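Local coordinates for protein aminopeptidase N (Francisella tularensis subsp. tularensis, PDB 5DLL) that releases N-terminal amino acids, preferably alanine, from peptides as a zinc-dependent M1-family aminopeptidase, and probably degrades intracellular peptides left by protein breakdown, at residues 352-357 with 608-613; 615-620 with 789-794; 649-654 with 681-686; 785-790 with 802-807. All blocks are in the same frame, centred on the assembly; numbering follows the deposited sequence.

Contact 1: residues 352-357 with 608-613; sequences KRIDDV and ISNALL
Two torsions aim the branches of Ile354 at Asn610: chi1 of -71° leaves CG2 trans to the backbone N and CG1 beside it, and the extended chi2 (162°) carries CD1 outward. The contact is a helix-to-helix touch between domains, joining helix 349-369 of the catalytic M1 domain to helix 605-612 of the ARM-repeat-like C-terminal domain. The backbones stay well apart, with Ile354 CA 8.5 Å from Asn610 CA, and the gap is bridged by two side chains that approach from opposite directions. CG2 and CD1 of Ile354 are the atoms that touch. CG2 lies 3.5 Å from Asn610 OD1, and CD1 comes within 3.9 Å of the same Asn610 OD1 and 4.1 Å of Asn610 CB. No hydrogen bond crosses here, and only 89 Å² is buried, so the evidence is for van der Waals contact between a branched hydrocarbon and an amide. Trp569 of helix 565-581 touches both Ile354 and Asn610 and thus completes the join from a third helix. Lys352 NZ bonds Asp356 OD1 at 3.1 Å, a salt bridge one turn long that uses the syn lone pair of the carboxylate. Packing of both residues on helix 328-346, which carries the zinc ligand Glu332, and an Arg353-Glu398 salt bridge tie helix 349-369 into its own domain, while the Asp539 carbonyl hydrogen-bonds Arg353 to the Ig-like domain. One face of the Arg353 guanidinium is covered by Val357 CG2, 3.9 Å above its plane and over its centre.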
loop_
_atom_site.group_PDB
_atom_site.type_symbol
_atom_site.label_atom_id
_atom_site.label_comp_id
_atom_site.label_asym_id
_atom_site.label_seq_id
_atom_site.Cartn_x
_atom_site.Cartn_y
_atom_site.Cartn_z
ATOM N N LYS A 352 -3.167 12.975 -1.356
ATOM C CA LYS A 352 -3.237 11.537 -1.572
ATOM C C LYS A 352 -2.678 11.189 -2.941
ATOM O O LYS A 352 -1.958 10.206 -3.088
ATOM C CB LYS A 352 -4.676 11.024 -1.463
ATOM C CG LYS A 352 -4.837 9.529 -1.728
ATOM C CD LYS A 352 -3.872 8.687 -0.899
ATOM C CE LYS A 352 -4.186 7.203 -0.997
ATOM N NZ LYS A 352 -3.073 6.364 -0.466
ATOM N N ARG A 353 -3.009 12.009 -3.932
ATOM C CA ARG A 353 -2.573 11.780 -5.300
ATOM C C ARG A 353 -1.074 12.015 -5.482
ATOM O O ARG A 353 -0.435 11.326 -6.278
ATOM C CB ARG A 353 -3.378 12.655 -6.270
ATOM C CG ARG A 353 -3.142 12.360 -7.744
ATOM C CD ARG A 353 -3.273 10.877 -8.061
ATOM N NE ARG A 353 -2.935 10.581 -9.449
ATOM C CZ ARG A 353 -2.538 9.390 -9.898
ATOM N NH1 ARG A 353 -2.406 8.357 -9.068
ATOM N NH2 ARG A 353 -2.257 9.236 -11.190
ATOM N N ILE A 354 -0.510 12.978 -4.757
ATOM C CA ILE A 354 0.946 13.166 -4.754
ATOM C C ILE A 354 1.634 11.943 -4.136
ATOM O O ILE A 354 2.573 11.402 -4.716
ATOM C CB ILE A 354 1.365 14.468 -4.030
ATOM C CG1 ILE A 354 0.975 15.689 -4.873
ATOM C CG2 ILE A 354 2.869 14.493 -3.766
ATOM C CD1 ILE A 354 0.945 16.991 -4.101
ATOM N N ASP A 355 1.146 11.502 -2.977
ATOM C CA ASP A 355 1.703 10.332 -2.283
ATOM C C ASP A 355 1.702 9.065 -3.138
ATOM O O ASP A 355 2.650 8.283 -3.080
ATOM C CB ASP A 355 0.938 10.052 -0.981
ATOM C CG ASP A 355 1.125 11.146 0.064
ATOM O OD1 ASP A 355 2.038 11.989 -0.090
ATOM O OD2 ASP A 355 0.349 11.160 1.044
ATOM N N ASP A 356 0.642 8.864 -3.920
ATOM C CA ASP A 356 0.530 7.684 -4.791
ATOM C C ASP A 356 1.469 7.775 -5.993
ATOM O O ASP A 356 2.009 6.763 -6.438
ATOM C CB ASP A 356 -0.913 7.485 -5.278
ATOM C CG ASP A 356 -1.895 7.198 -4.140
ATOM O OD1 ASP A 356 -1.465 6.740 -3.057
ATOM O OD2 ASP A 356 -3.109 7.433 -4.334
ATOM N N VAL A 357 1.654 8.984 -6.518
ATOM C CA VAL A 357 2.587 9.207 -7.624
ATOM C C VAL A 357 4.049 9.062 -7.180
ATOM O O VAL A 357 4.862 8.492 -7.911
ATOM C CB VAL A 357 2.378 10.589 -8.276
ATOM C CG1 VAL A 357 3.450 10.861 -9.330
ATOM C CG2 VAL A 357 0.989 10.679 -8.892
ATOM N N ILE A 608 -0.671 23.100 -0.121
ATOM C CA ILE A 608 0.318 24.159 0.088
ATOM C C ILE A 608 1.552 23.597 0.813
ATOM O O ILE A 608 2.684 23.833 0.390
ATOM C CB ILE A 608 -0.284 25.354 0.871
ATOM C CG1 ILE A 608 -1.320 26.089 0.011
ATOM C CG2 ILE A 608 0.800 26.339 1.283
ATOM C CD1 ILE A 608 -2.151 27.114 0.761
ATOM N N SER A 609 1.320 22.838 1.885
ATOM C CA SER A 609 2.401 22.222 2.664
ATOM C C SER A 609 3.326 21.332 1.828
ATOM O O SER A 609 4.533 21.310 2.060
ATOM C CB SER A 609 1.821 21.402 3.820
ATOM O OG SER A 609 0.766 22.098 4.459
ATOM N N ASN A 610 2.758 20.593 0.874
ATOM C CA ASN A 610 3.544 19.707 0.001
ATOM C C ASN A 610 4.358 20.484 -1.023
ATOM O O ASN A 610 5.520 20.160 -1.271
ATOM C CB ASN A 610 2.650 18.691 -0.730
ATOM C CG ASN A 610 2.688 17.312 -0.098
ATOM O OD1 ASN A 610 2.926 16.314 -0.779
ATOM N ND2 ASN A 610 2.463 17.250 1.208
ATOM N N ALA A 611 3.737 21.499 -1.618
ATOM C CA ALA A 611 4.392 22.324 -2.632
ATOM C C ALA A 611 5.513 23.187 -2.048
ATOM O O ALA A 611 6.523 23.432 -2.715
ATOM C CB ALA A 611 3.368 23.192 -3.342
ATOM N N LEU A 612 5.344 23.633 -0.804
ATOM C CA LEU A 612 6.321 24.519 -0.170
ATOM C C LEU A 612 7.484 23.778 0.500
ATOM O O LEU A 612 8.505 24.393 0.821
ATOM C CB LEU A 612 5.636 25.448 0.843
ATOM C CG LEU A 612 4.664 26.512 0.313
ATOM C CD1 LEU A 612 4.226 27.413 1.456
ATOM C CD2 LEU A 612 5.249 27.353 -0.810
ATOM N N LEU A 613 7.347 22.472 0.715
ATOM C CA LEU A 613 8.447 21.692 1.278
ATOM C C LEU A 613 9.397 21.290 0.153
ATOM O O LEU A 613 8.994 20.618 -0.797
ATOM C CB LEU A 613 7.921 20.466 2.030
ATOM C CG LEU A 613 8.814 19.890 3.137
ATOM C CD1 LEU A 613 9.302 20.969 4.101
ATOM C CD2 LEU A 613 8.063 18.802 3.893
#

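Contact 2: residues 615-620 with 789-794; sequences PIESTI and ANFLQY
The carbonyl oxygen of Ile616 accepts from Ile620 N at 3.2 Å and, weakly, from Thr619 N, and these bonds set the first turn of helix 617-621, which presents Glu617 and Ser618 to Phe791. Ile616 is the N-cap of that helix, and Phe791 is the first residue of the short helix 791-794, so two helix starts meet within the ARM-repeat-like C-terminal domain. The ring of Phe791 does most of the touching. Its CG is trans to the backbone N (chi1 -164°), a torsion that sends the ring across to the other helix. Over one face lies Glu617 CB, 3.4 Å from Phe791 CD2; the same face takes Ser618 N, 4.1 Å above the Phe791 plane and displaced toward the rim. Ser618 CA adds a contact of 4.0 Å with Phe791 CE1. The Glu617 chain bends at chi2 (96°), which brings OE2 back to within 3.8 Å of Phe791 CB, with the carboxylate turned almost perpendicular to the ring. Val629 and Val633 of helix 629-646 also pack on Phe791, and Arg636 of that helix forms a long, weak ion pair with Glu617. Just before the ring, Asn790 caps helix 791-794 through a weak bond from Gln793 N to its OD1, while its ND2 donates to the carbonyls of Ala752 and Ile754. Glu617 OE2 stops 4.5 Å from Leu792 N, too far to bond. The contact therefore rests on dispersion, although a carboxylate so near a helix N-terminus could gain some electrostatic stabilisation.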
loop_
_atom_site.group_PDB
_atom_site.type_symbol
_atom_site.label_atom_id
_atom_site.label_comp_id
_atom_site.label_asym_id
_atom_site.label_seq_id
_atom_site.Cartn_x
_atom_site.Cartn_y
_atom_site.Cartn_z
ATOM N N PRO A 615 12.053 19.389 -2.045
ATOM C CA PRO A 615 12.287 17.943 -2.166
ATOM C C PRO A 615 13.451 17.466 -1.303
ATOM O O PRO A 615 14.521 18.083 -1.314
ATOM C CB PRO A 615 12.627 17.752 -3.648
ATOM C CG PRO A 615 12.019 18.913 -4.347
ATOM C CD PRO A 615 11.919 20.042 -3.362
ATOM N N ILE A 616 13.236 16.391 -0.549
ATOM C CA ILE A 616 14.305 15.802 0.255
ATOM C C ILE A 616 15.449 15.282 -0.624
ATOM O O ILE A 616 15.282 15.043 -1.827
ATOM C CB ILE A 616 13.797 14.691 1.208
ATOM C CG1 ILE A 616 13.029 13.605 0.445
ATOM C CG2 ILE A 616 12.927 15.297 2.302
ATOM C CD1 ILE A 616 12.858 12.322 1.230
ATOM N N GLU A 617 16.606 15.104 0.001
ATOM C CA GLU A 617 17.859 14.876 -0.714
ATOM C C GLU A 617 17.852 13.571 -1.517
ATOM O O GLU A 617 18.392 13.516 -2.628
ATOM C CB GLU A 617 19.038 14.899 0.265
ATOM C CG GLU A 617 19.168 16.200 1.056
ATOM C CD GLU A 617 18.510 16.140 2.429
ATOM O OE1 GLU A 617 17.377 16.648 2.586
ATOM O OE2 GLU A 617 19.125 15.572 3.353
ATOM N N SER A 618 17.231 12.535 -0.957
ATOM C CA SER A 618 17.120 11.237 -1.629
ATOM C C SER A 618 16.294 11.315 -2.917
ATOM O O SER A 618 16.554 10.580 -3.871
ATOM C CB SER A 618 16.528 10.191 -0.677
ATOM O OG SER A 618 15.383 10.686 -0.004
ATOM N N THR A 619 15.305 12.207 -2.939
ATOM C CA THR A 619 14.487 12.427 -4.130
ATOM C C THR A 619 15.295 13.132 -5.215
ATOM O O THR A 619 15.272 12.723 -6.376
ATOM C CB THR A 619 13.234 13.264 -3.811
ATOM O OG1 THR A 619 12.491 12.631 -2.761
ATOM C CG2 THR A 619 12.350 13.410 -5.048
ATOM N N ILE A 620 16.015 14.181 -4.833
ATOM C CA ILE A 620 16.875 14.901 -5.776
ATOM C C ILE A 620 17.936 13.963 -6.368
ATOM O O ILE A 620 18.244 14.032 -7.563
ATOM C CB ILE A 620 17.556 16.116 -5.107
ATOM C CG1 ILE A 620 16.505 17.162 -4.714
ATOM C CG2 ILE A 620 18.591 16.741 -6.038
ATOM C CD1 ILE A 620 16.985 18.156 -3.679
ATOM N N ALA A 789 17.782 6.040 6.673
ATOM C CA ALA A 789 17.009 7.050 5.935
ATOM C C ALA A 789 17.433 8.494 6.248
ATOM O O ALA A 789 16.947 9.427 5.612
ATOM C CB ALA A 789 15.523 6.875 6.210
ATOM N N ASN A 790 18.316 8.669 7.233
ATOM C CA ASN A 790 18.932 9.962 7.539
ATOM C C ASN A 790 20.062 10.212 6.545
ATOM O O ASN A 790 21.194 9.777 6.760
ATOM C CB ASN A 790 19.462 9.961 8.985
ATOM C CG ASN A 790 20.118 11.276 9.389
ATOM O OD1 ASN A 790 20.588 12.044 8.552
ATOM N ND2 ASN A 790 20.168 11.528 10.691
ATOM N N PHE A 791 19.746 10.929 5.470
ATOM C CA PHE A 791 20.615 11.024 4.289
ATOM C C PHE A 791 22.038 11.518 4.573
ATOM O O PHE A 791 22.996 10.789 4.342
ATOM C CB PHE A 791 19.959 11.905 3.224
ATOM C CG PHE A 791 20.570 11.766 1.860
ATOM C CD1 PHE A 791 20.280 10.659 1.067
ATOM C CD2 PHE A 791 21.418 12.745 1.358
ATOM C CE1 PHE A 791 20.836 10.527 -0.198
ATOM C CE2 PHE A 791 21.971 12.623 0.093
ATOM C CZ PHE A 791 21.682 11.510 -0.687
ATOM N N LEU A 792 22.171 12.745 5.073
ATOM C CA LEU A 792 23.488 13.350 5.312
ATOM C C LEU A 792 24.398 12.509 6.219
ATOM O O LEU A 792 25.584 12.324 5.923
ATOM C CB LEU A 792 23.318 14.755 5.909
ATOM C CG LEU A 792 24.571 15.488 6.410
ATOM C CD1 LEU A 792 25.672 15.532 5.355
ATOM C CD2 LEU A 792 24.200 16.892 6.869
ATOM N N GLN A 793 23.831 11.994 7.310
ATOM C CA GLN A 793 24.607 11.344 8.372
ATOM C C GLN A 793 24.959 9.878 8.094
ATOM O O GLN A 793 26.050 9.418 8.451
ATOM C CB GLN A 793 23.860 11.464 9.707
ATOM C CG GLN A 793 23.651 12.902 10.166
ATOM C CD GLN A 793 24.959 13.653 10.343
ATOM O OE1 GLN A 793 25.944 13.099 10.830
ATOM N NE2 GLN A 793 24.975 14.918 9.949
ATOM N N TYR A 794 24.038 9.147 7.473
ATOM C CA TYR A 794 24.307 7.774 7.055
ATOM C C TYR A 794 25.328 7.744 5.916
ATOM O O TYR A 794 26.195 6.878 5.888
ATOM C CB TYR A 794 23.016 7.065 6.624
ATOM C CG TYR A 794 23.267 5.714 5.991
ATOM C CD1 TYR A 794 23.729 4.648 6.755
ATOM C CD2 TYR A 794 23.059 5.506 4.630
ATOM C CE1 TYR A 794 23.971 3.412 6.187
ATOM C CE2 TYR A 794 23.296 4.269 4.053
ATOM C CZ TYR A 794 23.752 3.226 4.836
ATOM O OH TYR A 794 24.004 1.994 4.277
#

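Contact 3: residues 649-654 with 681-686; sequences DDWLAV and LSYLMN
Trp651 lays its flat indole against the ring of Tyr683, joining helices 648-658 and 668-685 of the ARM-repeat-like C-terminal domain. The short segments run roughly antiparallel, their directions 144° apart and their axes 9.1 Å at closest approach, and the two rings fill space between them. This is an offset stack: the six-membered ring of Trp651 and the ring of Tyr683 have centroids 4.1 Å apart, with planes only 2° from parallel. The offset puts Tyr683 CB over the five-membered ring on the same face of the indole, 3.6 Å from the centroid of that Trp651 ring, as a CH-pi contact. Trp651 NE1, at the indole's edge, is held by a hydrogen bond to the carbonyl of Leu643, which helps fix the ring's rotation. Phe594 and Leu598 of helix 588-598 pack against the same indole. A second bump comes from Leu684. Its CG lies trans to the carbonyl carbon (chi1 -64°), and the CD2 branch pushes into the hollow at the base of Trp651, next to the Leu652 backbone. Leu696 of helix 691-703 touches both Leu652 and Leu684. Within the hollow, Leu684 CD2 lies 3.7 Å from Trp651 CB and 4.0 Å from Leu652 N.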
loop_
_atom_site.group_PDB
_atom_site.type_symbol
_atom_site.label_atom_id
_atom_site.label_comp_id
_atom_site.label_asym_id
_atom_site.label_seq_id
_atom_site.Cartn_x
_atom_site.Cartn_y
_atom_site.Cartn_z
ATOM N N ASP A 649 9.273 36.678 7.969
ATOM C CA ASP A 649 8.054 37.292 8.504
ATOM C C ASP A 649 6.807 36.536 8.056
ATOM O O ASP A 649 5.840 36.421 8.815
ATOM C CB ASP A 649 7.940 38.760 8.068
ATOM C CG ASP A 649 9.015 39.650 8.681
ATOM O OD1 ASP A 649 9.579 39.298 9.741
ATOM O OD2 ASP A 649 9.295 40.717 8.098
ATOM N N ASP A 650 6.840 36.025 6.826
ATOM C CA ASP A 650 5.713 35.284 6.254
ATOM C C ASP A 650 5.510 33.943 6.958
ATOM O O ASP A 650 4.377 33.573 7.273
ATOM C CB ASP A 650 5.917 35.033 4.753
ATOM C CG ASP A 650 6.167 36.310 3.964
ATOM O OD1 ASP A 650 7.093 37.067 4.332
ATOM O OD2 ASP A 650 5.447 36.540 2.965
ATOM N N TRP A 651 6.608 33.219 7.191
ATOM C CA TRP A 651 6.557 31.935 7.900
ATOM C C TRP A 651 5.948 32.120 9.288
ATOM O O TRP A 651 5.118 31.325 9.720
ATOM C CB TRP A 651 7.957 31.302 8.033
ATOM C CG TRP A 651 8.649 31.025 6.725
ATOM C CD1 TRP A 651 9.859 31.515 6.315
ATOM C CD2 TRP A 651 8.171 30.203 5.661
ATOM N NE1 TRP A 651 10.161 31.049 5.058
ATOM C CE2 TRP A 651 9.141 30.242 4.631
ATOM C CE3 TRP A 651 7.019 29.432 5.475
ATOM C CZ2 TRP A 651 8.991 29.540 3.436
ATOM C CZ3 TRP A 651 6.870 28.735 4.288
ATOM C CH2 TRP A 651 7.848 28.795 3.284
ATOM N N LEU A 652 6.377 33.178 9.975
ATOM C CA LEU A 652 5.869 33.521 11.305
ATOM C C LEU A 652 4.378 33.866 11.288
ATOM O O LEU A 652 3.628 33.444 12.172
ATOM C CB LEU A 652 6.663 34.698 11.881
ATOM C CG LEU A 652 6.180 35.286 13.211
ATOM C CD1 LEU A 652 6.112 34.222 14.295
ATOM C CD2 LEU A 652 7.087 36.428 13.638
ATOM N N ALA A 653 3.962 34.644 10.290
ATOM C CA ALA A 653 2.569 35.088 10.175
ATOM C C ALA A 653 1.624 33.912 9.944
ATOM O O ALA A 653 0.644 33.726 10.677
ATOM C CB ALA A 653 2.432 36.101 9.044
ATOM N N VAL A 654 1.939 33.113 8.931
ATOM C CA VAL A 654 1.131 31.949 8.589
ATOM C C VAL A 654 1.169 30.897 9.702
ATOM O O VAL A 654 0.185 30.196 9.920
ATOM C CB VAL A 654 1.560 31.329 7.243
ATOM C CG1 VAL A 654 0.750 30.078 6.942
ATOM C CG2 VAL A 654 1.387 32.337 6.112
ATOM N N LEU A 681 7.020 26.091 10.706
ATOM C CA LEU A 681 7.932 25.951 11.844
ATOM C C LEU A 681 9.302 25.367 11.471
ATOM O O LEU A 681 10.294 25.663 12.140
ATOM C CB LEU A 681 7.284 25.105 12.952
ATOM C CG LEU A 681 8.074 24.952 14.261
ATOM C CD1 LEU A 681 8.417 26.306 14.868
ATOM C CD2 LEU A 681 7.299 24.096 15.250
ATOM N N SER A 682 9.361 24.548 10.419
ATOM C CA SER A 682 10.635 23.985 9.956
ATOM C C SER A 682 11.488 25.060 9.295
ATOM O O SER A 682 12.705 25.073 9.462
ATOM C CB SER A 682 10.431 22.791 9.000
ATOM O OG SER A 682 10.299 23.193 7.643
ATOM N N TYR A 683 10.845 25.963 8.556
ATOM C CA TYR A 683 11.557 27.085 7.941
ATOM C C TYR A 683 12.039 28.111 8.968
ATOM O O TYR A 683 13.035 28.792 8.739
ATOM C CB TYR A 683 10.689 27.768 6.889
ATOM C CG TYR A 683 10.708 27.073 5.552
ATOM C CD1 TYR A 683 11.754 27.283 4.655
ATOM C CD2 TYR A 683 9.682 26.209 5.180
ATOM C CE1 TYR A 683 11.775 26.651 3.423
ATOM C CE2 TYR A 683 9.692 25.574 3.952
ATOM C CZ TYR A 683 10.740 25.798 3.076
ATOM O OH TYR A 683 10.754 25.163 1.856
ATOM N N LEU A 684 11.337 28.223 10.093
ATOM C CA LEU A 684 11.781 29.093 11.183
ATOM C C LEU A 684 13.050 28.559 11.875
ATOM O O LEU A 684 13.839 29.339 12.429
ATOM C CB LEU A 684 10.651 29.297 12.202
ATOM C CG LEU A 684 9.396 30.025 11.689
ATOM C CD1 LEU A 684 8.294 30.005 12.744
ATOM C CD2 LEU A 684 9.701 31.456 11.252
ATOM N N MET A 685 13.241 27.239 11.829
ATOM C CA MET A 685 14.435 26.590 12.395
ATOM C C MET A 685 15.605 26.551 11.416
ATOM O O MET A 685 16.761 26.632 11.826
ATOM C CB MET A 685 14.105 25.172 12.847
ATOM C CG MET A 685 13.161 25.117 14.033
ATOM S SD MET A 685 13.912 25.747 15.548
ATOM C CE MET A 685 12.795 25.025 16.743
ATOM N N ASN A 686 15.304 26.435 10.127
ATOM C CA ASN A 686 16.332 26.540 9.094
ATOM C C ASN A 686 16.777 27.986 8.811
ATOM O O ASN A 686 17.563 28.227 7.896
ATOM C CB ASN A 686 15.854 25.869 7.806
ATOM C CG ASN A 686 15.673 24.378 7.966
ATOM O OD1 ASN A 686 14.557 23.863 7.895
ATOM N ND2 ASN A 686 16.772 23.672 8.199
#

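Contact 4: residues 785-790 with 802-807; sequences GGFGAN and YAFMAD
Phe787 and Gly788, near the end of the helix that begins at 777, meet Phe804 and Met805 of helix 800-815 in a helix-to-helix contact of the ARM-repeat-like C-terminal domain. Along the first segment, Gly785 serves the turn inside its own helix, its O accepting a weak bond from Ala789 N at 3.2 Å. Phe787 follows, with CG trans to its backbone N (chi1 -179°) and its ring thrown toward Phe804. The two rings form an offset edge-to-face pair, the edge of Phe804 turned to the face of Phe787. Their centroids are 5.8 Å apart and their planes 88° to one another, while Phe787 CD2 comes within 4.1 Å of Phe804 CD2. Leu760 of helix 759-767 packs on both rings, so this buried aromatic pair is shared by three helices. At Gly788 the backbone itself is the surface met. Met805 folds back at chi2 and at chi3 (72°), bringing its terminal methyl rather than the sulfur to the glycine, with Met805 CE 4.2 Å from Gly788 CA. No hydrogen bond links the two segments. The chain then turns away through Ala789 to Asn790, where Asn790 N donates to Phe787 O at 3.2 Å.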
loop_
_atom_site.group_PDB
_atom_site.type_symbol
_atom_site.label_atom_id
_atom_site.label_comp_id
_atom_site.label_asym_id
_atom_site.label_seq_id
_atom_site.Cartn_x
_atom_site.Cartn_y
_atom_site.Cartn_z
ATOM N N GLY A 785 16.757 1.412 10.661
ATOM C CA GLY A 785 16.136 1.829 9.400
ATOM C C GLY A 785 15.925 3.332 9.334
ATOM O O GLY A 785 15.997 3.929 8.261
ATOM N N GLY A 786 15.657 3.938 10.489
ATOM C CA GLY A 786 15.566 5.387 10.610
ATOM C C GLY A 786 16.891 6.094 10.395
ATOM O O GLY A 786 16.921 7.196 9.854
ATOM N N PHE A 787 17.990 5.474 10.821
ATOM C CA PHE A 787 19.318 6.039 10.588
ATOM C C PHE A 787 19.748 5.865 9.136
ATOM O O PHE A 787 20.414 6.734 8.576
ATOM C CB PHE A 787 20.366 5.423 11.514
ATOM C CG PHE A 787 21.738 6.006 11.323
ATOM C CD1 PHE A 787 22.027 7.287 11.772
ATOM C CD2 PHE A 787 22.729 5.290 10.664
ATOM C CE1 PHE A 787 23.282 7.842 11.583
ATOM C CE2 PHE A 787 23.986 5.837 10.474
ATOM C CZ PHE A 787 24.263 7.115 10.933
ATOM N N GLY A 788 19.365 4.747 8.528
ATOM C CA GLY A 788 19.623 4.512 7.108
ATOM C C GLY A 788 18.891 5.478 6.189
ATOM O O GLY A 788 19.323 5.701 5.059
ATOM N N ALA A 789 17.782 6.040 6.673
ATOM C CA ALA A 789 17.009 7.050 5.935
ATOM C C ALA A 789 17.433 8.494 6.248
ATOM O O ALA A 789 16.947 9.427 5.612
ATOM C CB ALA A 789 15.523 6.875 6.210
ATOM N N ASN A 790 18.316 8.669 7.233
ATOM C CA ASN A 790 18.932 9.962 7.539
ATOM C C ASN A 790 20.062 10.212 6.545
ATOM O O ASN A 790 21.194 9.777 6.760
ATOM C CB ASN A 790 19.462 9.961 8.985
ATOM C CG ASN A 790 20.118 11.276 9.389
ATOM O OD1 ASN A 790 20.588 12.044 8.552
ATOM N ND2 ASN A 790 20.168 11.528 10.691
ATOM N N TYR A 802 28.357 3.510 7.194
ATOM C CA TYR A 802 28.392 2.225 6.495
ATOM C C TYR A 802 28.970 1.147 7.395
ATOM O O TYR A 802 28.514 0.009 7.367
ATOM C CB TYR A 802 29.199 2.321 5.193
ATOM C CG TYR A 802 28.723 3.420 4.273
ATOM C CD1 TYR A 802 27.392 3.492 3.882
ATOM C CD2 TYR A 802 29.597 4.393 3.804
ATOM C CE1 TYR A 802 26.943 4.504 3.055
ATOM C CE2 TYR A 802 29.158 5.408 2.968
ATOM C CZ TYR A 802 27.830 5.456 2.599
ATOM O OH TYR A 802 27.381 6.455 1.772
ATOM N N ALA A 803 29.969 1.510 8.194
ATOM C CA ALA A 803 30.603 0.574 9.123
ATOM C C ALA A 803 29.670 0.205 10.278
ATOM O O ALA A 803 29.611 -0.953 10.690
ATOM C CB ALA A 803 31.906 1.154 9.656
ATOM N N PHE A 804 28.946 1.187 10.798
ATOM C CA PHE A 804 27.921 0.924 11.804
ATOM C C PHE A 804 26.812 0.021 11.254
ATOM O O PHE A 804 26.241 -0.781 11.997
ATOM C CB PHE A 804 27.321 2.233 12.330
ATOM C CG PHE A 804 26.080 2.041 13.157
ATOM C CD1 PHE A 804 26.163 1.556 14.456
ATOM C CD2 PHE A 804 24.824 2.334 12.633
ATOM C CE1 PHE A 804 25.020 1.371 15.220
ATOM C CE2 PHE A 804 23.679 2.154 13.392
ATOM C CZ PHE A 804 23.776 1.672 14.688
ATOM N N MET A 805 26.514 0.152 9.963
ATOM C CA MET A 805 25.491 -0.674 9.330
ATOM C C MET A 805 25.937 -2.132 9.152
ATOM O O MET A 805 25.144 -3.048 9.372
ATOM C CB MET A 805 25.059 -0.071 7.989
ATOM C CG MET A 805 23.759 -0.644 7.425
ATOM S SD MET A 805 22.307 -0.502 8.502
ATOM C CE MET A 805 21.951 1.250 8.420
ATOM N N ALA A 806 27.194 -2.352 8.762
ATOM C CA ALA A 806 27.741 -3.717 8.642
ATOM C C ALA A 806 27.755 -4.437 9.994
ATOM O O ALA A 806 27.416 -5.622 10.078
ATOM C CB ALA A 806 29.144 -3.692 8.047
ATOM N N ASP A 807 28.148 -3.712 11.040
ATOM C CA ASP A 807 28.199 -4.254 12.394
ATOM C C ASP A 807 26.818 -4.687 12.859
ATOM O O ASP A 807 26.631 -5.815 13.305
ATOM C CB ASP A 807 28.756 -3.215 13.375
ATOM C CG ASP A 807 30.217 -2.876 13.115
ATOM O OD1 ASP A 807 30.904 -3.617 12.377
ATOM O OD2 ASP A 807 30.677 -1.855 13.663
#

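Contact 1 joins the catalytic domain to the C-terminal helical domain; contacts 2, 3 and 4 lie within the latter, and all four lie away from the zinc site. Contacts 1 and 3, with centres about 19 Å apart, are linked by a probable hydrogen bond of 2.6 Å from Tyr683 OH to Leu612 O. Contacts 2 and 4, about 13 Å between centres, share Ala789 and Asn790, and Tyr794 CE1 packs 3.7 Å from Met805 CE. Segments 608-613 and 615-620 nearly adjoin in sequence, so contact 1 leads into contact 2, and contact 3 is nested in the chain loop that contact 2 closes. Contacts 3 and 4 do not touch, their nearest atoms being about 12 Å apart.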